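Local coordinates for protein Cag-Z (Helicobacter pylori, PDB 1S2X) that is of unknown function but, being encoded in the cag pathogenicity island, is probably connected with its type IV secretion system, at residues K47-P52 / Y142-I147; R57-L62 / Q157-D162; Y77-N82 / C124-R129. The protein carries 1 engineered substitution. All coordinates share one frame; numbering follows the deposited sequence.

Contact 1. Residues K47-P52 / Y142-I147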
ATOM      1  N   LYS A  47     -18.380  -6.393 -18.090  1.00 30.84           N
ATOM      2  CA  LYS A  47     -18.339  -7.713 -18.722  1.00 35.53           C
ATOM      3  C   LYS A  47     -19.246  -7.757 -19.940  1.00 29.74           C
ATOM      4  O   LYS A  47     -19.027  -8.502 -20.893  1.00 32.57           O
ATOM      5  CB  LYS A  47     -18.739  -8.764 -17.688  1.00 33.84           C
ATOM      6  CG  LYS A  47     -18.690 -10.201 -18.161  1.00 52.34           C
ATOM      7  CD  LYS A  47     -18.314 -11.150 -17.035  1.00 56.96           C
ATOM      8  CE  LYS A  47     -16.927 -11.738 -17.248  1.00 58.51           C
ATOM      9  NZ  LYS A  47     -16.659 -12.012 -18.686  1.00 64.05           N
ATOM     10  N   ASP A  48     -20.311  -6.942 -19.953  1.00 33.63           N
ATOM     11  CA  ASP A  48     -21.154  -6.962 -21.150  1.00 39.15           C
ATOM     12  C   ASP A  48     -20.764  -5.876 -22.141  1.00 45.34           C
ATOM     13  O   ASP A  48     -21.597  -5.505 -22.977  1.00 39.34           O
ATOM     14  CB  ASP A  48     -22.634  -6.821 -20.781  1.00 37.85           C
ATOM     15  CG  ASP A  48     -23.081  -7.877 -19.787  1.00 38.42           C
ATOM     16  OD1 ASP A  48     -23.873  -7.542 -18.884  1.00 46.87           O
ATOM     17  OD2 ASP A  48     -22.640  -9.039 -19.902  1.00 38.74           O
ATOM     18  N   SER A  49     -19.532  -5.355 -22.073  1.00 38.43           N
ATOM     19  CA  SER A  49     -19.165  -4.322 -23.046  1.00 35.22           C
ATOM     20  C   SER A  49     -19.267  -4.866 -24.472  1.00 30.46           C
ATOM     21  O   SER A  49     -18.845  -5.991 -24.756  1.00 43.11           O
ATOM     22  CB  SER A  49     -17.760  -3.786 -22.763  1.00 32.30           C
ATOM     23  OG  SER A  49     -17.610  -3.393 -21.406  1.00 36.18           O
ATOM     24  N   ASN A  50     -19.804  -4.092 -25.411  1.00 30.08           N
ATOM     25  CA  ASN A  50     -19.915  -4.598 -26.781  1.00 41.87           C
ATOM     26  C   ASN A  50     -18.598  -4.673 -27.530  1.00 49.94           C
ATOM     27  O   ASN A  50     -18.436  -5.548 -28.386  1.00 52.53           O
ATOM     28  CB  ASN A  50     -20.848  -3.686 -27.595  1.00 44.98           C
ATOM     29  CG  ASN A  50     -22.247  -3.704 -27.018  1.00 49.85           C
ATOM     30  OD1 ASN A  50     -22.914  -2.672 -26.978  1.00 84.47           O
ATOM     31  ND2 ASN A  50     -22.679  -4.880 -26.577  1.00 59.84           N
ATOM     32  N   ASP A  51     -17.670  -3.762 -27.257  1.00 43.25           N
ATOM     33  CA  ASP A  51     -16.461  -3.619 -28.060  1.00 49.22           C
ATOM     34  C   ASP A  51     -15.436  -2.772 -27.316  1.00 46.79           C
ATOM     35  O   ASP A  51     -15.822  -2.148 -26.328  1.00 45.80           O
ATOM     36  CB  ASP A  51     -16.834  -2.983 -29.409  1.00 48.77           C
ATOM     37  CG  ASP A  51     -17.506  -1.639 -29.195  1.00 44.71           C
ATOM     38  OD1 ASP A  51     -18.739  -1.567 -29.356  1.00 48.49           O
ATOM     39  OD2 ASP A  51     -16.797  -0.672 -28.854  1.00 51.34           O
ATOM     40  N   PRO A  52     -14.181  -2.752 -27.731  1.00 44.31           N
ATOM     41  CA  PRO A  52     -13.148  -1.974 -27.043  1.00 38.80           C
ATOM     42  C   PRO A  52     -13.542  -0.568 -26.647  1.00 37.86           C
ATOM     43  O   PRO A  52     -13.289  -0.105 -25.527  1.00 35.21           O
ATOM     44  CB  PRO A  52     -12.045  -1.906 -28.121  1.00 43.10           C
ATOM     45  CG  PRO A  52     -12.164  -3.206 -28.840  1.00 42.56           C
ATOM     46  CD  PRO A  52     -13.629  -3.500 -28.881  1.00 38.16           C
ATOM     47  N   TYR A 142     -14.771  -9.160 -14.320  1.00 26.77           N
ATOM     48  CA  TYR A 142     -15.823  -8.521 -15.104  1.00 22.67           C
ATOM     49  C   TYR A 142     -15.276  -7.898 -16.384  1.00 25.34           C
ATOM     50  O   TYR A 142     -15.962  -7.134 -17.072  1.00 29.07           O
ATOM     51  CB  TYR A 142     -16.597  -7.467 -14.274  1.00 24.62           C
ATOM     52  CG  TYR A 142     -17.232  -8.179 -13.089  1.00 30.30           C
ATOM     53  CD1 TYR A 142     -18.184  -9.170 -13.339  1.00 37.55           C
ATOM     54  CD2 TYR A 142     -16.902  -7.905 -11.775  1.00 28.86           C
ATOM     55  CE1 TYR A 142     -18.796  -9.860 -12.308  1.00 39.38           C
ATOM     56  CE2 TYR A 142     -17.506  -8.594 -10.735  1.00 29.55           C
ATOM     57  CZ  TYR A 142     -18.452  -9.570 -11.004  1.00 37.64           C
ATOM     58  OH  TYR A 142     -19.066 -10.265  -9.984  1.00 34.69           O
ATOM     59  N   LEU A 143     -14.041  -8.229 -16.708  1.00 23.57           N
ATOM     60  CA  LEU A 143     -13.385  -7.750 -17.923  1.00 33.08           C
ATOM     61  C   LEU A 143     -13.843  -8.543 -19.146  1.00 43.79           C
ATOM     62  O   LEU A 143     -13.715  -9.772 -19.116  1.00 47.84           O
ATOM     63  CB  LEU A 143     -11.871  -7.886 -17.806  1.00 36.38           C
ATOM     64  CG  LEU A 143     -11.053  -6.731 -17.217  1.00 36.81           C
ATOM     65  CD1 LEU A 143     -11.860  -5.902 -16.244  1.00 37.61           C
ATOM     66  CD2 LEU A 143      -9.801  -7.275 -16.543  1.00 56.10           C
ATOM     67  N   PRO A 144     -14.329  -7.886 -20.189  1.00 43.37           N
ATOM     68  CA  PRO A 144     -14.746  -8.582 -21.411  1.00 46.80           C
ATOM     69  C   PRO A 144     -13.616  -9.419 -22.017  1.00 43.15           C
ATOM     70  O   PRO A 144     -12.429  -9.095 -21.913  1.00 36.83           O
ATOM     71  CB  PRO A 144     -15.114  -7.460 -22.381  1.00 47.86           C
ATOM     72  CG  PRO A 144     -15.225  -6.218 -21.580  1.00 51.02           C
ATOM     73  CD  PRO A 144     -14.503  -6.428 -20.286  1.00 46.81           C
ATOM     74  N   PRO A 145     -13.976 -10.505 -22.699  1.00 47.51           N
ATOM     75  CA  PRO A 145     -12.972 -11.471 -23.154  1.00 50.40           C
ATOM     76  C   PRO A 145     -12.065 -10.893 -24.234  1.00 44.39           C
ATOM     77  O   PRO A 145     -10.993 -11.410 -24.527  1.00 49.27           O
ATOM     78  CB  PRO A 145     -13.812 -12.616 -23.723  1.00 53.53           C
ATOM     79  CG  PRO A 145     -15.125 -11.996 -24.074  1.00 52.85           C
ATOM     80  CD  PRO A 145     -15.339 -10.868 -23.118  1.00 48.21           C
ATOM     81  N   PHE A 146     -12.476  -9.791 -24.850  1.00 40.89           N
ATOM     82  CA  PHE A 146     -11.679  -9.194 -25.912  1.00 40.40           C
ATOM     83  C   PHE A 146     -10.751  -8.112 -25.400  1.00 36.94           C
ATOM     84  O   PHE A 146     -10.163  -7.360 -26.174  1.00 41.94           O
ATOM     85  CB  PHE A 146     -12.621  -8.627 -26.981  1.00 41.28           C
ATOM     86  CG  PHE A 146     -13.739  -7.740 -26.471  1.00 39.16           C
ATOM     87  CD1 PHE A 146     -15.037  -8.201 -26.357  1.00 37.21           C
ATOM     88  CD2 PHE A 146     -13.493  -6.425 -26.117  1.00 39.41           C
ATOM     89  CE1 PHE A 146     -16.058  -7.380 -25.913  1.00 41.50           C
ATOM     90  CE2 PHE A 146     -14.499  -5.593 -25.660  1.00 36.34           C
ATOM     91  CZ  PHE A 146     -15.796  -6.070 -25.559  1.00 40.52           C
ATOM     92  N   ILE A 147     -10.577  -7.971 -24.090  1.00 38.24           N
ATOM     93  CA  ILE A 147      -9.717  -6.857 -23.652  1.00 36.13           C
ATOM     94  C   ILE A 147      -8.269  -7.274 -23.484  1.00 35.42           C
ATOM     95  O   ILE A 147      -7.949  -8.293 -22.877  1.00 33.30           O
ATOM     96  CB  ILE A 147     -10.317  -6.276 -22.357  1.00 39.50           C
ATOM     97  CG1 ILE A 147     -11.803  -5.952 -22.552  1.00 35.00           C
ATOM     98  CG2 ILE A 147      -9.567  -5.068 -21.848  1.00 25.50           C
ATOM     99  CD1 ILE A 147     -12.016  -4.876 -23.609  1.00 37.63           C
TER

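Contact 2. Residues R57-L62 / Q157-D162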
ATOM      1  N   ARG A  57     -15.860   3.446 -22.714  1.00 24.55           N
ATOM      2  CA  ARG A  57     -16.975   4.308 -22.379  1.00 33.32           C
ATOM      3  C   ARG A  57     -17.565   3.872 -21.036  1.00 36.82           C
ATOM      4  O   ARG A  57     -17.941   4.689 -20.205  1.00 29.28           O
ATOM      5  CB  ARG A  57     -18.076   4.243 -23.431  1.00 32.12           C
ATOM      6  CG  ARG A  57     -19.262   5.130 -23.072  1.00 44.58           C
ATOM      7  CD  ARG A  57     -19.077   6.487 -23.761  1.00 69.30           C
ATOM      8  NE  ARG A  57     -18.621   6.306 -25.138  1.00 79.07           N
ATOM      9  CZ  ARG A  57     -19.411   6.004 -26.159  1.00 82.56           C
ATOM     10  NH1 ARG A  57     -20.715   5.849 -26.000  1.00 59.46           N
ATOM     11  NH2 ARG A  57     -18.890   5.861 -27.375  1.00104.17           N
ATOM     12  N   ARG A  58     -17.646   2.556 -20.838  1.00 27.93           N
ATOM     13  CA  ARG A  58     -18.197   2.063 -19.577  1.00 21.25           C
ATOM     14  C   ARG A  58     -17.195   2.270 -18.461  1.00 23.14           C
ATOM     15  O   ARG A  58     -17.551   2.422 -17.295  1.00 19.86           O
ATOM     16  CB  ARG A  58     -18.556   0.586 -19.730  1.00 31.84           C
ATOM     17  CG  ARG A  58     -19.735   0.366 -20.673  1.00 32.00           C
ATOM     18  CD  ARG A  58     -20.237  -1.070 -20.614  1.00 36.59           C
ATOM     19  NE  ARG A  58     -21.147  -1.358 -21.724  1.00 33.56           N
ATOM     20  CZ  ARG A  58     -22.134  -2.242 -21.670  1.00 41.96           C
ATOM     21  NH1 ARG A  58     -22.369  -2.938 -20.564  1.00 32.94           N
ATOM     22  NH2 ARG A  58     -22.889  -2.410 -22.750  1.00 39.60           N
ATOM     23  N   VAL A  59     -15.912   2.283 -18.814  1.00 25.10           N
ATOM     24  CA  VAL A  59     -14.879   2.569 -17.805  1.00 24.84           C
ATOM     25  C   VAL A  59     -14.922   4.039 -17.398  1.00 17.70           C
ATOM     26  O   VAL A  59     -14.861   4.355 -16.205  1.00 21.63           O
ATOM     27  CB  VAL A  59     -13.484   2.191 -18.319  1.00 26.77           C
ATOM     28  CG1 VAL A  59     -12.406   2.725 -17.372  1.00 29.08           C
ATOM     29  CG2 VAL A  59     -13.346   0.684 -18.483  1.00 21.67           C
ATOM     30  N   GLN A  60     -15.060   4.995 -18.301  1.00 18.53           N
ATOM     31  CA  GLN A  60     -15.383   6.365 -17.932  1.00 27.08           C
ATOM     32  C   GLN A  60     -16.574   6.497 -16.987  1.00 22.79           C
ATOM     33  O   GLN A  60     -16.555   7.162 -15.954  1.00 21.58           O
ATOM     34  CB  GLN A  60     -15.755   7.192 -19.182  1.00 30.45           C
ATOM     35  CG  GLN A  60     -14.568   7.552 -20.055  1.00 35.37           C
ATOM     36  CD  GLN A  60     -14.922   8.719 -20.965  1.00 51.49           C
ATOM     37  OE1 GLN A  60     -15.823   9.511 -20.692  1.00 65.26           O
ATOM     38  NE2 GLN A  60     -14.171   8.811 -22.045  1.00 49.03           N
ATOM     39  N   GLU A  61     -17.700   5.867 -17.312  1.00 24.47           N
ATOM     40  CA  GLU A  61     -18.866   5.945 -16.424  1.00 22.79           C
ATOM     41  C   GLU A  61     -18.584   5.350 -15.059  1.00 18.86           C
ATOM     42  O   GLU A  61     -19.089   5.790 -14.026  1.00 27.91           O
ATOM     43  CB  GLU A  61     -20.056   5.238 -17.088  1.00 21.08           C
ATOM     44  CG  GLU A  61     -21.408   5.528 -16.464  1.00 31.95           C
ATOM     45  CD  GLU A  61     -21.646   7.019 -16.296  1.00 41.40           C
ATOM     46  OE1 GLU A  61     -21.626   7.747 -17.311  1.00 63.52           O
ATOM     47  OE2 GLU A  61     -21.831   7.474 -15.151  1.00 47.57           O
ATOM     48  N   LEU A  62     -17.768   4.295 -15.026  1.00 22.77           N
ATOM     49  CA  LEU A  62     -17.342   3.715 -13.762  1.00 22.88           C
ATOM     50  C   LEU A  62     -16.556   4.727 -12.935  1.00 21.88           C
ATOM     51  O   LEU A  62     -16.757   4.800 -11.724  1.00 20.86           O
ATOM     52  CB  LEU A  62     -16.482   2.453 -13.971  1.00 19.52           C
ATOM     53  CG  LEU A  62     -16.059   1.710 -12.708  1.00 20.93           C
ATOM     54  CD1 LEU A  62     -17.265   1.283 -11.879  1.00 24.18           C
ATOM     55  CD2 LEU A  62     -15.217   0.491 -13.057  1.00 21.18           C
ATOM     56  N   GLN A 157      -5.686   3.853 -16.221  1.00 18.69           N
ATOM     57  CA  GLN A 157      -5.427   5.298 -16.173  1.00 27.54           C
ATOM     58  C   GLN A 157      -6.746   6.019 -15.961  1.00 25.48           C
ATOM     59  O   GLN A 157      -6.842   6.941 -15.151  1.00 21.70           O
ATOM     60  CB  GLN A 157      -4.697   5.759 -17.435  1.00 28.11           C
ATOM     61  CG  GLN A 157      -3.314   5.129 -17.584  1.00 46.34           C
ATOM     62  CD  GLN A 157      -2.586   5.456 -18.870  1.00 60.40           C
ATOM     63  OE1 GLN A 157      -3.007   5.119 -19.980  1.00 65.90           O
ATOM     64  NE2 GLN A 157      -1.440   6.119 -18.755  1.00 76.92           N
ATOM     65  N   ILE A 158      -7.801   5.607 -16.668  1.00 20.27           N
ATOM     66  CA  ILE A 158      -9.060   6.360 -16.494  1.00 21.02           C
ATOM     67  C   ILE A 158      -9.641   6.190 -15.105  1.00 19.00           C
ATOM     68  O   ILE A 158     -10.301   7.089 -14.591  1.00 21.19           O
ATOM     69  CB  ILE A 158     -10.128   5.944 -17.513  1.00 25.65           C
ATOM     70  CG1 ILE A 158      -9.727   6.179 -18.977  1.00 21.47           C
ATOM     71  CG2 ILE A 158     -11.459   6.626 -17.209  1.00 21.73           C
ATOM     72  CD1 ILE A 158     -10.613   5.408 -19.930  1.00 23.94           C
ATOM     73  N   LEU A 159      -9.406   5.043 -14.467  1.00 18.77           N
ATOM     74  CA  LEU A 159      -9.959   4.835 -13.129  1.00 16.27           C
ATOM     75  C   LEU A 159      -9.142   5.446 -12.015  1.00 17.44           C
ATOM     76  O   LEU A 159      -9.524   5.349 -10.838  1.00 19.46           O
ATOM     77  CB  LEU A 159     -10.129   3.324 -12.875  1.00 18.70           C
ATOM     78  CG  LEU A 159     -11.114   2.631 -13.818  1.00 12.99           C
ATOM     79  CD1 LEU A 159     -11.125   1.121 -13.589  1.00 20.01           C
ATOM     80  CD2 LEU A 159     -12.528   3.166 -13.658  1.00 18.66           C
ATOM     81  N   GLY A 160      -8.021   6.091 -12.319  1.00 21.71           N
ATOM     82  CA  GLY A 160      -7.275   6.719 -11.235  1.00 25.11           C
ATOM     83  C   GLY A 160      -6.230   5.810 -10.633  1.00 25.63           C
ATOM     84  O   GLY A 160      -5.478   6.216  -9.736  1.00 24.83           O
ATOM     85  N   ILE A 161      -6.175   4.577 -11.146  1.00 21.72           N
ATOM     86  CA  ILE A 161      -5.307   3.577 -10.518  1.00 24.17           C
ATOM     87  C   ILE A 161      -3.853   3.820 -10.879  1.00 31.09           C
ATOM     88  O   ILE A 161      -2.927   3.796 -10.055  1.00 28.70           O
ATOM     89  CB  ILE A 161      -5.773   2.157 -10.894  1.00 25.08           C
ATOM     90  CG1 ILE A 161      -7.185   1.838 -10.404  1.00 24.56           C
ATOM     91  CG2 ILE A 161      -4.746   1.134 -10.420  1.00 24.57           C
ATOM     92  CD1 ILE A 161      -7.853   0.599 -10.974  1.00 23.39           C
ATOM     93  N   ASP A 162      -3.642   4.114 -12.157  1.00 26.50           N
ATOM     94  CA  ASP A 162      -2.305   4.407 -12.640  1.00 32.96           C
ATOM     95  C   ASP A 162      -1.666   5.537 -11.833  1.00 39.10           C
ATOM     96  O   ASP A 162      -0.499   5.442 -11.441  1.00 35.06           O
ATOM     97  CB  ASP A 162      -2.367   4.753 -14.133  1.00 28.86           C
ATOM     98  CG  ASP A 162      -0.975   5.045 -14.676  1.00 36.35           C
ATOM     99  OD1 ASP A 162      -0.140   4.120 -14.727  1.00 38.04           O
ATOM    100  OD2 ASP A 162      -0.742   6.217 -15.040  1.00 40.96           O
TER

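Contact 3. Residues Y77-N82 / C124-R129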
ATOM      1  N   TYR A  77      -3.265   6.407   0.394  1.00 40.71           N
ATOM      2  CA  TYR A  77      -1.994   7.101   0.241  1.00 47.23           C
ATOM      3  C   TYR A  77      -1.531   7.578   1.620  1.00 47.09           C
ATOM      4  O   TYR A  77      -0.373   7.392   1.994  1.00 43.13           O
ATOM      5  CB  TYR A  77      -2.065   8.290  -0.731  1.00 42.06           C
ATOM      6  CG  TYR A  77      -0.728   8.989  -0.899  1.00 46.49           C
ATOM      7  CD1 TYR A  77       0.294   8.381  -1.610  1.00 47.08           C
ATOM      8  CD2 TYR A  77      -0.457  10.239  -0.354  1.00 49.23           C
ATOM      9  CE1 TYR A  77       1.525   8.981  -1.784  1.00 56.98           C
ATOM     10  CE2 TYR A  77       0.773  10.852  -0.517  1.00 57.78           C
ATOM     11  CZ  TYR A  77       1.767  10.223  -1.236  1.00 63.47           C
ATOM     12  OH  TYR A  77       3.005  10.803  -1.422  1.00 62.97           O
ATOM     13  N   ASN A  78      -2.473   8.176   2.339  1.00 49.00           N
ATOM     14  CA  ASN A  78      -2.204   8.725   3.665  1.00 52.58           C
ATOM     15  C   ASN A  78      -2.017   7.598   4.685  1.00 56.60           C
ATOM     16  O   ASN A  78      -1.132   7.686   5.542  1.00 49.64           O
ATOM     17  CB  ASN A  78      -3.299   9.676   4.122  1.00 48.32           C
ATOM     18  CG  ASN A  78      -3.591  10.846   3.204  1.00 57.61           C
ATOM     19  OD1 ASN A  78      -2.787  11.319   2.392  1.00 51.73           O
ATOM     20  ND2 ASN A  78      -4.812  11.361   3.330  1.00 57.96           N
ATOM     21  N   TYR A  79      -2.834   6.553   4.579  1.00 49.55           N
ATOM     22  CA  TYR A  79      -2.678   5.402   5.463  1.00 37.97           C
ATOM     23  C   TYR A  79      -1.234   4.898   5.392  1.00 38.25           C
ATOM     24  O   TYR A  79      -0.559   4.751   6.410  1.00 46.19           O
ATOM     25  CB  TYR A  79      -3.654   4.265   5.131  1.00 38.82           C
ATOM     26  CG  TYR A  79      -3.254   2.967   5.806  1.00 41.98           C
ATOM     27  CD1 TYR A  79      -3.460   2.770   7.169  1.00 39.53           C
ATOM     28  CD2 TYR A  79      -2.660   1.940   5.087  1.00 36.15           C
ATOM     29  CE1 TYR A  79      -3.090   1.587   7.780  1.00 30.39           C
ATOM     30  CE2 TYR A  79      -2.284   0.755   5.693  1.00 39.50           C
ATOM     31  CZ  TYR A  79      -2.501   0.582   7.047  1.00 39.16           C
ATOM     32  OH  TYR A  79      -2.129  -0.605   7.648  1.00 36.18           O
ATOM     33  N   LEU A  80      -0.741   4.646   4.181  1.00 37.57           N
ATOM     34  CA  LEU A  80       0.624   4.161   4.033  1.00 36.68           C
ATOM     35  C   LEU A  80       1.668   5.143   4.546  1.00 43.10           C
ATOM     36  O   LEU A  80       2.624   4.696   5.193  1.00 35.87           O
ATOM     37  CB  LEU A  80       0.914   3.828   2.566  1.00 27.44           C
ATOM     38  CG  LEU A  80       0.158   2.573   2.106  1.00 27.78           C
ATOM     39  CD1 LEU A  80       0.283   2.402   0.606  1.00 28.86           C
ATOM     40  CD2 LEU A  80       0.678   1.371   2.890  1.00 28.14           C
ATOM     41  N   ASN A  81       1.492   6.431   4.262  1.00 38.88           N
ATOM     42  CA  ASN A  81       2.454   7.414   4.770  1.00 46.69           C
ATOM     43  C   ASN A  81       2.488   7.386   6.294  1.00 39.99           C
ATOM     44  O   ASN A  81       3.549   7.359   6.913  1.00 48.18           O
ATOM     45  CB  ASN A  81       2.120   8.820   4.258  1.00 51.15           C
ATOM     46  CG  ASN A  81       3.216   9.824   4.540  1.00 58.33           C
ATOM     47  OD1 ASN A  81       4.020  10.158   3.660  1.00 69.19           O
ATOM     48  ND2 ASN A  81       3.267  10.329   5.773  1.00 64.96           N
ATOM     49  N   ASN A  82       1.323   7.403   6.934  1.00 40.93           N
ATOM     50  CA  ASN A  82       1.223   7.354   8.384  1.00 35.86           C
ATOM     51  C   ASN A  82       1.907   6.115   8.957  1.00 52.11           C
ATOM     52  O   ASN A  82       2.675   6.187   9.908  1.00 44.63           O
ATOM     53  CB  ASN A  82      -0.237   7.341   8.824  1.00 34.09           C
ATOM     54  CG  ASN A  82      -0.950   8.619   8.416  1.00 42.55           C
ATOM     55  OD1 ASN A  82      -0.315   9.521   7.867  1.00 44.33           O
ATOM     56  ND2 ASN A  82      -2.251   8.674   8.685  1.00 52.02           N
ATOM     57  N   CYS A 124       6.913  -2.513   3.175  1.00 33.42           N
ATOM     58  CA  CYS A 124       6.795  -2.942   1.780  1.00 42.67           C
ATOM     59  C   CYS A 124       5.657  -3.937   1.588  1.00 49.32           C
ATOM     60  O   CYS A 124       4.986  -3.947   0.550  1.00 36.81           O
ATOM     61  CB  CYS A 124       8.126  -3.513   1.291  1.00 34.51           C
ATOM     62  SG  CYS A 124       9.303  -2.228   0.787  1.00 42.24           S
ATOM     63  N   ASP A 125       5.378  -4.794   2.567  1.00 49.53           N
ATOM     64  CA  ASP A 125       4.246  -5.704   2.422  1.00 38.51           C
ATOM     65  C   ASP A 125       2.944  -4.935   2.570  1.00 39.02           C
ATOM     66  O   ASP A 125       1.931  -5.248   1.947  1.00 41.95           O
ATOM     67  CB  ASP A 125       4.275  -6.836   3.444  1.00 37.35           C
ATOM     68  CG  ASP A 125       5.397  -7.832   3.220  1.00 47.75           C
ATOM     69  OD1 ASP A 125       6.098  -7.753   2.192  1.00 49.40           O
ATOM     70  OD2 ASP A 125       5.584  -8.705   4.104  1.00 57.55           O
ATOM     71  N   GLU A 126       2.923  -3.899   3.419  1.00 32.65           N
ATOM     72  CA  GLU A 126       1.628  -3.217   3.531  1.00 30.61           C
ATOM     73  C   GLU A 126       1.352  -2.387   2.280  1.00 29.72           C
ATOM     74  O   GLU A 126       0.187  -2.282   1.882  1.00 36.21           O
ATOM     75  CB  GLU A 126       1.543  -2.349   4.784  1.00 38.15           C
ATOM     76  CG  GLU A 126       1.171  -3.121   6.040  1.00 37.27           C
ATOM     77  CD  GLU A 126      -0.274  -3.585   6.000  1.00 41.74           C
ATOM     78  OE1 GLU A 126      -0.492  -4.809   5.979  1.00 45.96           O
ATOM     79  OE2 GLU A 126      -1.185  -2.730   5.986  1.00 37.02           O
ATOM     80  N   VAL A 127       2.367  -1.810   1.657  1.00 34.40           N
ATOM     81  CA  VAL A 127       2.196  -1.097   0.391  1.00 32.77           C
ATOM     82  C   VAL A 127       1.723  -2.037  -0.716  1.00 32.87           C
ATOM     83  O   VAL A 127       0.890  -1.674  -1.549  1.00 33.64           O
ATOM     84  CB  VAL A 127       3.492  -0.415  -0.088  1.00 30.05           C
ATOM     85  CG1 VAL A 127       3.288   0.191  -1.465  1.00 34.70           C
ATOM     86  CG2 VAL A 127       3.951   0.662   0.882  1.00 37.94           C
ATOM     87  N   ALA A 128       2.219  -3.268  -0.777  1.00 31.95           N
ATOM     88  CA  ALA A 128       1.770  -4.240  -1.776  1.00 28.71           C
ATOM     89  C   ALA A 128       0.330  -4.673  -1.551  1.00 29.79           C
ATOM     90  O   ALA A 128      -0.474  -4.935  -2.445  1.00 47.03           O
ATOM     91  CB  ALA A 128       2.660  -5.473  -1.763  1.00 40.30           C
ATOM     92  N   ARG A 129      -0.051  -4.761  -0.283  1.00 29.81           N
ATOM     93  CA  ARG A 129      -1.430  -5.146  -0.006  1.00 33.72           C
ATOM     94  C   ARG A 129      -2.378  -4.056  -0.488  1.00 35.81           C
ATOM     95  O   ARG A 129      -3.407  -4.279  -1.125  1.00 26.91           O
ATOM     96  CB  ARG A 129      -1.530  -5.417   1.494  1.00 30.07           C
ATOM     97  CG  ARG A 129      -2.955  -5.583   1.996  1.00 41.78           C
ATOM     98  CD  ARG A 129      -2.945  -6.011   3.460  1.00 47.06           C
ATOM     99  NE  ARG A 129      -3.017  -4.839   4.333  1.00 42.61           N
ATOM    100  CZ  ARG A 129      -4.156  -4.227   4.638  1.00 37.15           C
ATOM    101  NH1 ARG A 129      -5.307  -4.665   4.151  1.00 46.04           N
ATOM    102  NH2 ARG A 129      -4.141  -3.172   5.438  1.00 40.73           N
TER

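Contact 1. Residues K47-P52 / Y142-I147
The ring of Phe146 packs on the backbone from Ser49 to Pro52. Ser49 O lies at the ring edge, near its plane, with CZ of Phe146 3.2 Å from Ser49 O. Further round, CE2 of Phe146 comes to 3.4 Å from Asp51 C, while CD of Pro52 meets the same CE2 at 3.9 Å. The ring reaches this position because CG of Phe146 is held between its own backbone N and carbonyl carbon, chi1 50°. One face of the ring is packed from within its own loop by Pro144 CB, 3.5 Å above the plane. Pro144 CG, for its part, touches Ser49 CB at 3.7 Å.

At the other end, the Lys47 side chain crosses that of Tyr142 at about a right angle. CB of Lys47 sits 3.3 Å from Tyr142 O, and the bent remainder of the chain brings CD within 4.2 Å of Tyr142 CD1.

Several bonds set these groups in place. A type I beta turn runs from Pro144 to Ile147, closed by Ile147 N to Pro144 O at 3.1 Å. Ser49 OG bonds to Leu46 O, Asp51 is the N-cap of helix 52-68 through OD2 to Asp54 N, and Tyr142 OH is bonded to Gln40 NE2. Since no hydrogen bond passes between the two loops, their association rests on van der Waals packing of the Phe146 ring against peptide groups, of Pro144 on Ser49 and of the Lys47 chain over Tyr142, while Ser49 OG, Asp51 OD2 and Tyr142 OH are bonded outside the two loops.

Contact 2. Residues R57-L62 / Q157-D162
This is a small apolar contact, burying 231 Å² over both sides, in which one flank of helix 52-68 packs against the end of helix 149-158 and the residue that follows. Val59, Leu62, Ile158 and Leu159 carry it, and no hydrogen bond joins the two segments. CD2 of Leu159 does most of the touching for its side chain: it lies 3.7 Å from Val59 CG1 and equally close to Val59 O. The same methyl meets the next turn of the helix, where Leu62 CD2 is 3.8 Å from Leu159 CD2. CD2 of Leu159 is thus set between two residues three apart in sequence, and the side chain crosses that of Val59 at about a right angle.

The Val59 branch used is CG1, which points away from the backbone N of its own residue (chi1 170°) and also takes up Ile158, with CG1 3.9 Å from Ile158 CB. CG2 of Ile158 extends past it to the backbone of the helix, 4.0 Å from Gln60 CA.

Just after Ile158 and Leu159 the chain makes a Schellman motif. Gly160 leaves helical angles with a positive phi of 91°, and Gly160 N bonds back to Gln157 O at 3.2 Å. Gly160 is also the N-cap residue of helix 161-183, so the next helix starts directly after it and the chain changes direction immediately beyond the packed side chains.

Further apolar cover comes from helix 31-43, whose Phe38, Tyr42 and Ala43 touch Leu62, while Leu138 and Met66 reach Leu159. A polar tie also links the two helices: Ile158 O accepts a hydrogen bond from Arg63 NH1, just beyond 57-62.

Contact 3. Residues Y77-N82 / C124-R129
Tyr79 reaches from helix 74-101 to Glu126 on helix 105-135. Its CB points toward the opposing helix, and CG lies opposite the backbone N (chi1 166°), which sends the ring toward helix 105-135. At the ring's far end CE2 and CZ approach Glu126 OE2, an atom lying near the ring plane at its edge. The hydroxyl completes the crossing by donating a hydrogen bond, Tyr79 OH to Glu126 OE2 at 2.9 Å. It meets the oxygen from above the carboxylate, 36° out of plane.

Arg129 forms a side-on salt bridge with that carboxylate: NE bonds to Glu126 OE1 at 3.0 Å, and NH2 bonds at 3.0 Å to Glu126 OE2, which offers its syn lone pair. OE2 therefore accepts from two donors, which would be expected to favour the ionised carboxylate.

Beside this polar group, Leu80 CD2 packs on Val127 CG2 at 3.9 Å. The two helix segments run nearly antiparallel, 173° between directions, their axes approaching to 10.4 Å. Helix 161-183 covers Leu80 through Leu168 and Ile171, and Leu21 of helix 14-23 touches both Tyr79 and Glu126.

In the fold
From the N terminus the chain passes through helices 14-23 and 31-43 to the loop 47-52, the first half of contact 1, then enters helix 52-68 with the first half of contact 2. Helices 74-101 and 105-135 follow and close contact 3 between themselves, so contact 3 is nested inside the loops of both others. Contact 1 closes at 142-147 and contact 2 at 157-162, so these two cross. They also touch, Ser49 OG lying 3.6 Å from Arg58 CD. Together they tie the helix 52-68 region to helix 149-158 at one end of the molecule, whereas contact 3 lies near its centre, about 10 Å from contact 2 between nearest atoms.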